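Local coordinates for protein trans-4-hydroxy-L-proline dehydratase (Clostridioides difficile 70-100-2010, PDB 6VXC) that uses glycyl radical chemistry to dehydrate trans-4-hydroxy-L-proline to (S)-1-pyrroline-5-carboxylate during anaerobic breakdown of hydroxyproline, at residues A[22-33]-A[386-394]; A[82-90]-A[326-337]. One frame throughout, in Å; residues are numbered along the deposited sequence.

Contact 1 of 2, residues A[22-33]-A[386-394]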
loop_
_atom_site.group_PDB
_atom_site.type_symbol
_atom_site.label_atom_id
_atom_site.label_comp_id
_atom_site.label_asym_id
_atom_site.label_seq_id
_atom_site.Cartn_x
_atom_site.Cartn_y
_atom_site.Cartn_z
ATOM N N ALA A 22 17.627 -21.538 13.227
ATOM C CA ALA A 22 17.399 -20.630 12.150
ATOM C C ALA A 22 15.937 -20.733 11.766
ATOM O O ALA A 22 15.383 -21.783 11.820
ATOM C CB ALA A 22 18.272 -21.038 11.004
ATOM N N ARG A 23 15.356 -19.634 11.340
ATOM C CA ARG A 23 13.971 -19.619 10.946
ATOM C C ARG A 23 13.755 -20.323 9.617
ATOM O O ARG A 23 14.547 -20.248 8.754
ATOM C CB ARG A 23 13.390 -18.214 11.000
ATOM C CG ARG A 23 13.147 -17.705 12.386
ATOM C CD ARG A 23 12.553 -16.303 12.414
ATOM N NE ARG A 23 12.257 -15.878 13.758
ATOM C CZ ARG A 23 11.191 -16.209 14.438
ATOM N NH1 ARG A 23 10.276 -16.969 13.926
ATOM N NH2 ARG A 23 11.058 -15.782 15.648
ATOM N N GLY A 24 12.620 -20.974 9.498
ATOM C CA GLY A 24 12.315 -21.816 8.346
ATOM C C GLY A 24 12.024 -23.194 8.910
ATOM O O GLY A 24 12.715 -23.681 9.799
ATOM N N THR A 25 10.942 -23.807 8.432
ATOM C CA THR A 25 10.534 -25.109 8.956
ATOM C C THR A 25 11.424 -26.231 8.437
ATOM O O THR A 25 11.632 -27.225 9.135
ATOM C CB THR A 25 9.067 -25.369 8.591
ATOM O OG1 THR A 25 8.257 -24.317 9.116
ATOM C CG2 THR A 25 8.564 -26.697 9.154
ATOM N N PHE A 26 12.005 -26.068 7.255
ATOM C CA PHE A 26 12.811 -27.100 6.635
ATOM C C PHE A 26 14.189 -26.558 6.302
ATOM O O PHE A 26 14.400 -25.343 6.206
ATOM C CB PHE A 26 12.113 -27.652 5.386
ATOM C CG PHE A 26 10.703 -28.037 5.648
ATOM C CD1 PHE A 26 10.409 -29.276 6.207
ATOM C CD2 PHE A 26 9.672 -27.144 5.415
ATOM C CE1 PHE A 26 9.108 -29.637 6.487
ATOM C CE2 PHE A 26 8.364 -27.493 5.686
ATOM C CZ PHE A 26 8.080 -28.750 6.228
ATOM N N GLU A 27 15.131 -27.485 6.139
ATOM C CA GLU A 27 16.482 -27.076 5.788
ATOM C C GLU A 27 16.484 -26.222 4.527
ATOM O O GLU A 27 17.195 -25.214 4.456
ATOM C CB GLU A 27 17.363 -28.311 5.575
ATOM C CG GLU A 27 17.614 -29.138 6.813
ATOM C CD GLU A 27 18.319 -28.345 7.898
ATOM O OE1 GLU A 27 19.428 -27.831 7.635
ATOM O OE2 GLU A 27 17.757 -28.207 9.004
ATOM N N ARG A 28 15.672 -26.582 3.537
ATOM C CA ARG A 28 15.599 -25.778 2.318
ATOM C C ARG A 28 15.224 -24.330 2.618
ATOM O O ARG A 28 15.925 -23.398 2.207
ATOM C CB ARG A 28 14.596 -26.389 1.339
ATOM C CG ARG A 28 14.443 -25.605 0.029
ATOM C CD ARG A 28 13.164 -25.998 -0.700
ATOM N NE ARG A 28 13.087 -27.427 -0.998
ATOM C CZ ARG A 28 13.751 -28.044 -1.971
ATOM N NH1 ARG A 28 13.602 -29.355 -2.140
ATOM N NH2 ARG A 28 14.549 -27.365 -2.785
ATOM N N THR A 29 14.129 -24.123 3.358
ATOM C CA THR A 29 13.611 -22.774 3.536
ATOM C C THR A 29 14.442 -21.975 4.533
ATOM O O THR A 29 14.514 -20.750 4.423
ATOM C CB THR A 29 12.133 -22.826 3.942
ATOM O OG1 THR A 29 11.980 -23.563 5.156
ATOM C CG2 THR A 29 11.296 -23.486 2.842
ATOM N N LYS A 30 15.125 -22.646 5.461
ATOM C CA LYS A 30 16.105 -21.960 6.302
ATOM C C LYS A 30 17.207 -21.327 5.458
ATOM O O LYS A 30 17.628 -20.195 5.719
ATOM C CB LYS A 30 16.726 -22.939 7.299
ATOM C CG LYS A 30 15.792 -23.550 8.322
ATOM C CD LYS A 30 16.536 -24.633 9.098
ATOM C CE LYS A 30 15.646 -25.387 10.079
ATOM N NZ LYS A 30 15.119 -24.569 11.176
ATOM N N LYS A 31 17.706 -22.065 4.467
ATOM C CA LYS A 31 18.751 -21.581 3.565
ATOM C C LYS A 31 18.244 -20.447 2.678
ATOM O O LYS A 31 18.935 -19.438 2.484
ATOM C CB LYS A 31 19.257 -22.752 2.710
ATOM C CG LYS A 31 20.210 -22.365 1.572
ATOM C CD LYS A 31 20.817 -23.590 0.857
ATOM C CE LYS A 31 19.759 -24.441 0.159
ATOM N NZ LYS A 31 20.352 -25.602 -0.590
ATOM N N LEU A 32 17.054 -20.617 2.101
ATOM C CA LEU A 32 16.479 -19.565 1.272
ATOM C C LEU A 32 16.236 -18.298 2.083
ATOM O O LEU A 32 16.479 -17.190 1.596
ATOM C CB LEU A 32 15.188 -20.053 0.613
ATOM C CG LEU A 32 15.325 -21.079 -0.529
ATOM C CD1 LEU A 32 13.988 -21.737 -0.878
ATOM C CD2 LEU A 32 15.948 -20.437 -1.773
ATOM N N ARG A 33 15.786 -18.437 3.335
ATOM C CA ARG A 33 15.551 -17.251 4.153
ATOM C C ARG A 33 16.852 -16.525 4.462
ATOM O O ARG A 33 16.902 -15.290 4.426
ATOM C CB ARG A 33 14.832 -17.622 5.455
ATOM C CG ARG A 33 14.429 -16.412 6.308
ATOM C CD ARG A 33 13.954 -16.809 7.692
ATOM N NE ARG A 33 13.366 -15.675 8.404
ATOM C CZ ARG A 33 14.064 -14.764 9.079
ATOM N NH1 ARG A 33 15.388 -14.850 9.136
ATOM N NH2 ARG A 33 13.432 -13.763 9.692
ATOM N N VAL A 386 3.262 -20.395 8.488
ATOM C CA VAL A 386 4.457 -19.927 7.785
ATOM C C VAL A 386 4.771 -18.469 8.144
ATOM O O VAL A 386 5.945 -18.101 8.280
ATOM C CB VAL A 386 4.391 -20.144 6.251
ATOM C CG1 VAL A 386 3.240 -21.037 5.804
ATOM C CG2 VAL A 386 4.492 -18.841 5.464
ATOM N N MET A 387 3.755 -17.611 8.314
ATOM C CA MET A 387 4.092 -16.229 8.660
ATOM C C MET A 387 4.727 -16.163 10.048
ATOM O O MET A 387 5.699 -15.422 10.260
ATOM C CB MET A 387 2.864 -15.313 8.556
ATOM C CG MET A 387 1.821 -15.473 9.641
ATOM S SD MET A 387 0.545 -14.188 9.642
ATOM C CE MET A 387 1.513 -12.758 10.152
ATOM N N ASP A 388 4.232 -16.986 10.975
ATOM C CA ASP A 388 4.804 -17.098 12.315
ATOM C C ASP A 388 6.259 -17.557 12.248
ATOM O O ASP A 388 7.162 -16.893 12.768
ATOM C CB ASP A 388 3.938 -18.083 13.106
ATOM C CG ASP A 388 4.183 -18.081 14.603
ATOM O OD1 ASP A 388 4.853 -17.172 15.141
ATOM O OD2 ASP A 388 3.651 -19.019 15.249
ATOM N N GLU A 389 6.514 -18.662 11.544
ATOM C CA GLU A 389 7.874 -19.188 11.460
ATOM C C GLU A 389 8.814 -18.222 10.738
ATOM O O GLU A 389 9.916 -17.943 11.216
ATOM C CB GLU A 389 7.877 -20.542 10.749
ATOM C CG GLU A 389 9.293 -21.117 10.563
ATOM C CD GLU A 389 9.937 -21.535 11.883
ATOM O OE1 GLU A 389 9.210 -22.055 12.750
ATOM O OE2 GLU A 389 11.153 -21.330 12.052
ATOM N N MET A 390 8.403 -17.709 9.575
ATOM C CA MET A 390 9.341 -16.965 8.728
ATOM C C MET A 390 9.698 -15.586 9.294
ATOM O O MET A 390 10.827 -15.117 9.099
ATOM C CB MET A 390 8.767 -16.818 7.318
ATOM C CG MET A 390 8.562 -18.161 6.587
ATOM S SD MET A 390 10.013 -19.242 6.581
ATOM C CE MET A 390 11.011 -18.478 5.321
ATOM N N LYS A 391 8.772 -14.931 9.980
ATOM C CA LYS A 391 8.971 -13.601 10.552
ATOM C C LYS A 391 9.654 -12.650 9.551
ATOM O O LYS A 391 10.688 -12.043 9.823
ATOM C CB LYS A 391 9.755 -13.696 11.863
ATOM C CG LYS A 391 9.662 -12.432 12.733
ATOM C CD LYS A 391 10.450 -12.524 14.051
ATOM C CE LYS A 391 10.366 -11.203 14.815
ATOM N NZ LYS A 391 10.912 -11.257 16.207
ATOM N N LEU A 392 9.026 -12.515 8.379
ATOM C CA LEU A 392 9.486 -11.622 7.317
ATOM C C LEU A 392 8.504 -10.470 7.138
ATOM O O LEU A 392 7.286 -10.666 7.195
ATOM C CB LEU A 392 9.638 -12.374 5.992
ATOM C CG LEU A 392 10.664 -13.521 5.968
ATOM C CD1 LEU A 392 10.546 -14.312 4.667
ATOM C CD2 LEU A 392 12.107 -13.031 6.209
ATOM N N ILE A 393 9.033 -9.260 6.930
ATOM C CA ILE A 393 8.149 -8.098 6.809
ATOM C C ILE A 393 7.498 -7.984 5.439
ATOM O O ILE A 393 6.558 -7.196 5.280
ATOM C CB ILE A 393 8.878 -6.782 7.159
ATOM C CG1 ILE A 393 10.090 -6.543 6.261
ATOM C CG2 ILE A 393 9.254 -6.749 8.629
ATOM C CD1 ILE A 393 10.810 -5.234 6.583
ATOM N N GLN A 394 7.951 -8.761 4.467
ATOM C CA GLN A 394 7.218 -8.977 3.223
ATOM C C GLN A 394 7.012 -10.477 3.075
ATOM O O GLN A 394 7.923 -11.233 3.362
ATOM C CB GLN A 394 7.982 -8.456 2.012
ATOM C CG GLN A 394 8.273 -6.969 1.991
ATOM C CD GLN A 394 8.451 -6.471 0.556
ATOM O OE1 GLN A 394 7.473 -6.117 -0.103
ATOM N NE2 GLN A 394 9.686 -6.435 0.076
HETATM O O HOH W 1 7.957 -18.413 15.576
HETATM O O HOH W 2 7.805 -24.247 11.703
#
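The C-terminal end of helix 378-390 is met here by the N-terminal arm and the first turns of helix 27-38, R23 and R33 taking carbonyls of its last residues and of K391 just after it. R33 grips M390 O with two nitrogens. CG anti to the backbone N (chi1 -174°) and a chain extended to NE carry the guanidinium across to that oxygen, which it meets side-on. NE binds M390 O at 2.7 Å and NH2 binds it at 3.0 Å, both in the carbonyl plane, while NH2 also reaches K391 O at 3.2 Å from above that carbonyl's plane. L392 CD2 packs on the same guanidinium, 3.7 Å from R33 NE, and the M390 methyl CE rests against R33 CB. R23 takes the carbonyl one residue earlier: NH1 donates to E389 O at 2.9 Å with an N-H...O angle of 160°, again from above the carbonyl plane, and K391 CD covers one face of its guanidinium.

A third donor of the arm, the amide of G24, is met by a side chain. E389, bent at chi2, turns OE2 to G24 N, 3.0 Å away, which meets the carboxylate on its anti side. OE1 is joined to T25 OG1 through a water, though T25 OG1 also bonds E332 of helix 324-339. K391, the first residue past the helix, has positive phi, and its carbonyl is R33's second acceptor.

Two cations thus sit at the negative end of a helix dipole, an electrostatically favourable placement that probably adds to the five hydrogen bonds joining the segments.

Contact 2 of 2, residues A[82-90]-A[326-337]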
loop_
_atom_site.group_PDB
_atom_site.type_symbol
_atom_site.label_atom_id
_atom_site.label_comp_id
_atom_site.label_asym_id
_atom_site.label_seq_id
_atom_site.Cartn_x
_atom_site.Cartn_y
_atom_site.Cartn_z
ATOM N N SER A 82 17.599 -16.032 -13.399
ATOM C CA SER A 82 18.395 -16.678 -12.363
ATOM C C SER A 82 17.522 -17.614 -11.543
ATOM O O SER A 82 16.326 -17.373 -11.361
ATOM C CB SER A 82 19.078 -15.660 -11.451
ATOM O OG SER A 82 18.119 -14.881 -10.775
ATOM N N ILE A 83 18.137 -18.693 -11.061
ATOM C CA ILE A 83 17.518 -19.654 -10.157
ATOM C C ILE A 83 18.415 -19.759 -8.936
ATOM O O ILE A 83 19.596 -20.101 -9.062
ATOM C CB ILE A 83 17.339 -21.031 -10.819
ATOM C CG1 ILE A 83 16.422 -20.917 -12.040
ATOM C CG2 ILE A 83 16.833 -22.066 -9.808
ATOM C CD1 ILE A 83 16.100 -22.235 -12.716
ATOM N N ASN A 84 17.880 -19.440 -7.770
ATOM C CA ASN A 84 18.696 -19.436 -6.570
ATOM C C ASN A 84 18.786 -20.841 -5.980
ATOM O O ASN A 84 17.908 -21.681 -6.179
ATOM C CB ASN A 84 18.128 -18.446 -5.551
ATOM C CG ASN A 84 18.067 -17.027 -6.098
ATOM O OD1 ASN A 84 19.078 -16.471 -6.531
ATOM N ND2 ASN A 84 16.865 -16.453 -6.124
ATOM N N ASP A 85 19.869 -21.088 -5.255
ATOM C CA ASP A 85 20.136 -22.419 -4.733
ATOM C C ASP A 85 19.039 -22.862 -3.767
ATOM O O ASP A 85 18.800 -22.219 -2.742
ATOM C CB ASP A 85 21.499 -22.455 -4.050
ATOM C CG ASP A 85 21.877 -23.847 -3.598
ATOM O OD1 ASP A 85 22.000 -24.732 -4.474
ATOM O OD2 ASP A 85 22.048 -24.058 -2.380
ATOM N N GLY A 86 18.381 -23.968 -4.095
ATOM C CA GLY A 86 17.350 -24.536 -3.265
ATOM C C GLY A 86 15.940 -24.115 -3.607
ATOM O O GLY A 86 14.997 -24.637 -3.005
ATOM N N GLU A 87 15.754 -23.232 -4.581
ATOM C CA GLU A 87 14.416 -22.755 -4.885
ATOM C C GLU A 87 13.524 -23.871 -5.401
ATOM O O GLU A 87 13.969 -24.797 -6.080
ATOM C CB GLU A 87 14.462 -21.618 -5.898
ATOM C CG GLU A 87 14.873 -20.309 -5.263
ATOM C CD GLU A 87 14.786 -19.136 -6.213
ATOM O OE1 GLU A 87 14.925 -19.332 -7.444
ATOM O OE2 GLU A 87 14.566 -18.009 -5.712
ATOM N N LEU A 88 12.251 -23.777 -5.043
ATOM C CA LEU A 88 11.168 -24.498 -5.685
ATOM C C LEU A 88 10.281 -23.594 -6.528
ATOM O O LEU A 88 9.720 -24.055 -7.520
ATOM C CB LEU A 88 10.309 -25.217 -4.633
ATOM C CG LEU A 88 10.927 -26.376 -3.829
ATOM C CD1 LEU A 88 9.984 -26.880 -2.742
ATOM C CD2 LEU A 88 11.308 -27.530 -4.750
ATOM N N ILE A 89 10.155 -22.320 -6.149
ATOM C CA ILE A 89 9.463 -21.291 -6.925
ATOM C C ILE A 89 10.515 -20.335 -7.463
ATOM O O ILE A 89 11.341 -19.837 -6.694
ATOM C CB ILE A 89 8.442 -20.527 -6.057
ATOM C CG1 ILE A 89 7.431 -21.488 -5.442
ATOM C CG2 ILE A 89 7.736 -19.409 -6.874
ATOM C CD1 ILE A 89 6.620 -22.250 -6.464
ATOM N N VAL A 90 10.458 -20.026 -8.764
ATOM C CA VAL A 90 11.507 -19.246 -9.416
ATOM C C VAL A 90 10.934 -17.954 -9.988
ATOM O O VAL A 90 9.744 -17.854 -10.318
ATOM C CB VAL A 90 12.225 -20.041 -10.534
ATOM C CG1 VAL A 90 12.881 -21.308 -9.973
ATOM C CG2 VAL A 90 11.254 -20.355 -11.656
ATOM N N ARG A 326 4.715 -30.264 2.630
ATOM C CA ARG A 326 5.163 -29.741 1.342
ATOM C C ARG A 326 4.375 -28.491 0.968
ATOM O O ARG A 326 4.938 -27.550 0.404
ATOM C CB ARG A 326 5.038 -30.809 0.250
ATOM C CG ARG A 326 5.433 -30.347 -1.176
ATOM C CD ARG A 326 6.927 -30.016 -1.294
ATOM N NE ARG A 326 7.448 -30.228 -2.648
ATOM C CZ ARG A 326 8.736 -30.398 -2.934
ATOM N NH1 ARG A 326 9.627 -30.475 -1.954
ATOM N NH2 ARG A 326 9.118 -30.578 -4.188
ATOM N N ALA A 327 3.075 -28.465 1.284
ATOM C CA ALA A 327 2.277 -27.251 1.092
ATOM C C ALA A 327 2.825 -26.087 1.905
ATOM O O ALA A 327 2.855 -24.949 1.423
ATOM C CB ALA A 327 0.817 -27.503 1.447
ATOM N N GLN A 328 3.243 -26.344 3.150
ATOM C CA GLN A 328 3.855 -25.290 3.945
ATOM C C GLN A 328 5.210 -24.901 3.383
ATOM O O GLN A 328 5.543 -23.711 3.331
ATOM C CB GLN A 328 4.002 -25.730 5.400
ATOM C CG GLN A 328 4.676 -24.676 6.249
ATOM C CD GLN A 328 4.585 -24.967 7.749
ATOM O OE1 GLN A 328 3.886 -25.894 8.183
ATOM N NE2 GLN A 328 5.274 -24.161 8.545
ATOM N N GLU A 329 5.999 -25.893 2.950
ATOM C CA GLU A 329 7.318 -25.620 2.396
ATOM C C GLU A 329 7.212 -24.717 1.166
ATOM O O GLU A 329 8.009 -23.787 0.994
ATOM C CB GLU A 329 8.032 -26.935 2.054
ATOM C CG GLU A 329 9.432 -26.745 1.447
ATOM C CD GLU A 329 10.138 -28.063 1.101
ATOM O OE1 GLU A 329 11.374 -28.116 1.172
ATOM O OE2 GLU A 329 9.459 -29.028 0.723
ATOM N N LEU A 330 6.232 -24.977 0.306
ATOM C CA LEU A 330 6.063 -24.157 -0.890
ATOM C C LEU A 330 5.685 -22.724 -0.526
ATOM O O LEU A 330 6.154 -21.777 -1.158
ATOM C CB LEU A 330 5.026 -24.784 -1.822
ATOM C CG LEU A 330 5.536 -26.022 -2.557
ATOM C CD1 LEU A 330 4.403 -26.837 -3.159
ATOM C CD2 LEU A 330 6.533 -25.618 -3.631
ATOM N N LEU A 331 4.845 -22.548 0.495
ATOM C CA LEU A 331 4.478 -21.203 0.924
ATOM C C LEU A 331 5.633 -20.484 1.604
ATOM O O LEU A 331 5.762 -19.267 1.466
ATOM C CB LEU A 331 3.264 -21.250 1.852
ATOM C CG LEU A 331 1.958 -21.501 1.107
ATOM C CD1 LEU A 331 0.807 -21.674 2.056
ATOM C CD2 LEU A 331 1.689 -20.352 0.124
ATOM N N GLU A 332 6.476 -21.204 2.346
ATOM C CA GLU A 332 7.672 -20.567 2.890
ATOM C C GLU A 332 8.586 -20.109 1.770
ATOM O O GLU A 332 9.183 -19.032 1.849
ATOM C CB GLU A 332 8.400 -21.515 3.857
ATOM C CG GLU A 332 7.652 -21.642 5.194
ATOM C CD GLU A 332 8.315 -22.535 6.258
ATOM O OE1 GLU A 332 9.458 -23.017 6.064
ATOM O OE2 GLU A 332 7.658 -22.746 7.305
ATOM N N CYS A 333 8.673 -20.894 0.699
ATOM C CA CYS A 333 9.404 -20.444 -0.480
ATOM C C CYS A 333 8.793 -19.172 -1.050
ATOM O O CYS A 333 9.511 -18.218 -1.357
ATOM C CB CYS A 333 9.437 -21.550 -1.542
ATOM S SG CYS A 333 10.495 -22.970 -1.180
ATOM N N LEU A 334 7.466 -19.151 -1.210
ATOM C CA LEU A 334 6.763 -17.962 -1.686
ATOM C C LEU A 334 7.056 -16.742 -0.815
ATOM O O LEU A 334 7.331 -15.651 -1.329
ATOM C CB LEU A 334 5.259 -18.227 -1.733
ATOM C CG LEU A 334 4.457 -17.046 -2.307
ATOM C CD1 LEU A 334 4.973 -16.670 -3.703
ATOM C CD2 LEU A 334 2.975 -17.350 -2.349
ATOM N N TRP A 335 6.976 -16.909 0.510
ATOM C CA TRP A 335 7.248 -15.805 1.426
ATOM C C TRP A 335 8.620 -15.202 1.159
ATOM O O TRP A 335 8.772 -13.974 1.080
ATOM C CB TRP A 335 7.146 -16.290 2.879
ATOM C CG TRP A 335 5.896 -15.823 3.592
ATOM C CD1 TRP A 335 5.837 -15.132 4.750
ATOM C CD2 TRP A 335 4.539 -15.989 3.158
ATOM N NE1 TRP A 335 4.536 -14.857 5.081
ATOM C CE2 TRP A 335 3.717 -15.375 4.122
ATOM C CE3 TRP A 335 3.939 -16.615 2.062
ATOM C CZ2 TRP A 335 2.330 -15.363 4.026
ATOM C CZ3 TRP A 335 2.551 -16.594 1.958
ATOM C CH2 TRP A 335 1.764 -15.978 2.936
ATOM N N VAL A 336 9.630 -16.060 0.995
ATOM C CA VAL A 336 10.973 -15.569 0.719
ATOM C C VAL A 336 11.003 -14.808 -0.604
ATOM O O VAL A 336 11.693 -13.792 -0.727
ATOM C CB VAL A 336 11.984 -16.734 0.725
ATOM C CG1 VAL A 336 13.318 -16.263 0.183
ATOM C CG2 VAL A 336 12.124 -17.336 2.134
ATOM N N LYS A 337 10.267 -15.284 -1.616
ATOM C CA LYS A 337 10.265 -14.587 -2.905
ATOM C C LYS A 337 9.759 -13.153 -2.762
ATOM O O LYS A 337 10.353 -12.221 -3.314
ATOM C CB LYS A 337 9.438 -15.335 -3.947
ATOM C CG LYS A 337 9.927 -16.735 -4.281
ATOM C CD LYS A 337 11.397 -16.757 -4.759
ATOM C CE LYS A 337 11.684 -15.878 -5.949
ATOM N NZ LYS A 337 13.124 -15.929 -6.402
HETATM O O HOH W 3 14.457 -17.131 -9.113
#
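The ionic part of this contact centres on E87, the last residue of a type II turn that begins at N84, and on K337 of helix 324-339. K337 NZ donates to E87 OE2 at 2.6 Å in a salt bridge, approaching on the syn side, 26° out of the carboxylate plane; the lysine chain, bent at chi2 and chi3, crosses the glutamate at about a right angle. N84 holds the same carboxylate from within the turn. Its ND2 reaches E87 OE2 at 2.8 Å from the face of the plane opposite to K337 NZ, and its backbone N binds E87 OE1 at 3.0 Å, so both oxygens are engaged and the group's rotation is fixed. A water adds to this by donating to E87 OE1 and S82 O, and K337 has a second salt-bridge partner in E92.

Apolar contact comes from L88 and I89, whose CB atoms point to the helix. L88 CD1 lies 3.8 Å from L330 CD2, and L88 CB lies 4.1 Å from C333 SG. I89 is looser, with CG1 4.4 Å from C333 CB, while its carbonyl O faces K337 CD.

The third kind is a methyl over a guanidinium. L88 CD1 sits above the centre of the R326 plane, 3.7 Å from CZ. R326 NH1 meanwhile bonds E329 OE2 at 3.0 Å in a salt bridge within the helix; E329 OE1 goes to R28.

Around this buried contact, helix 27-38 covers L88 and C333 through R28 and L32, while helix 276-293 packs on I89 and K337.

From the N terminus, the chain enters contact 1 with 22-33, passes through 82-90, meets that loop again at 326-337 to close contact 2, and only then reaches 386-394 to close contact 1. Contact 2 is therefore nested within the longer loop of contact 1. The two centres are about 10 Å apart, and the shared element is helix 324-339: its E332 carries probable hydrogen bonds to T25 (OG1 to OE2, 2.5 Å) and T29 (OG1 to OE1, 2.7 Å). L32 also packs on the 82-90 turn, its CD2 being 3.5 Å from D85 O. Helix 27-38 thus bridges helix 378-390, helix 324-339 and the loop ahead of strand 99-101.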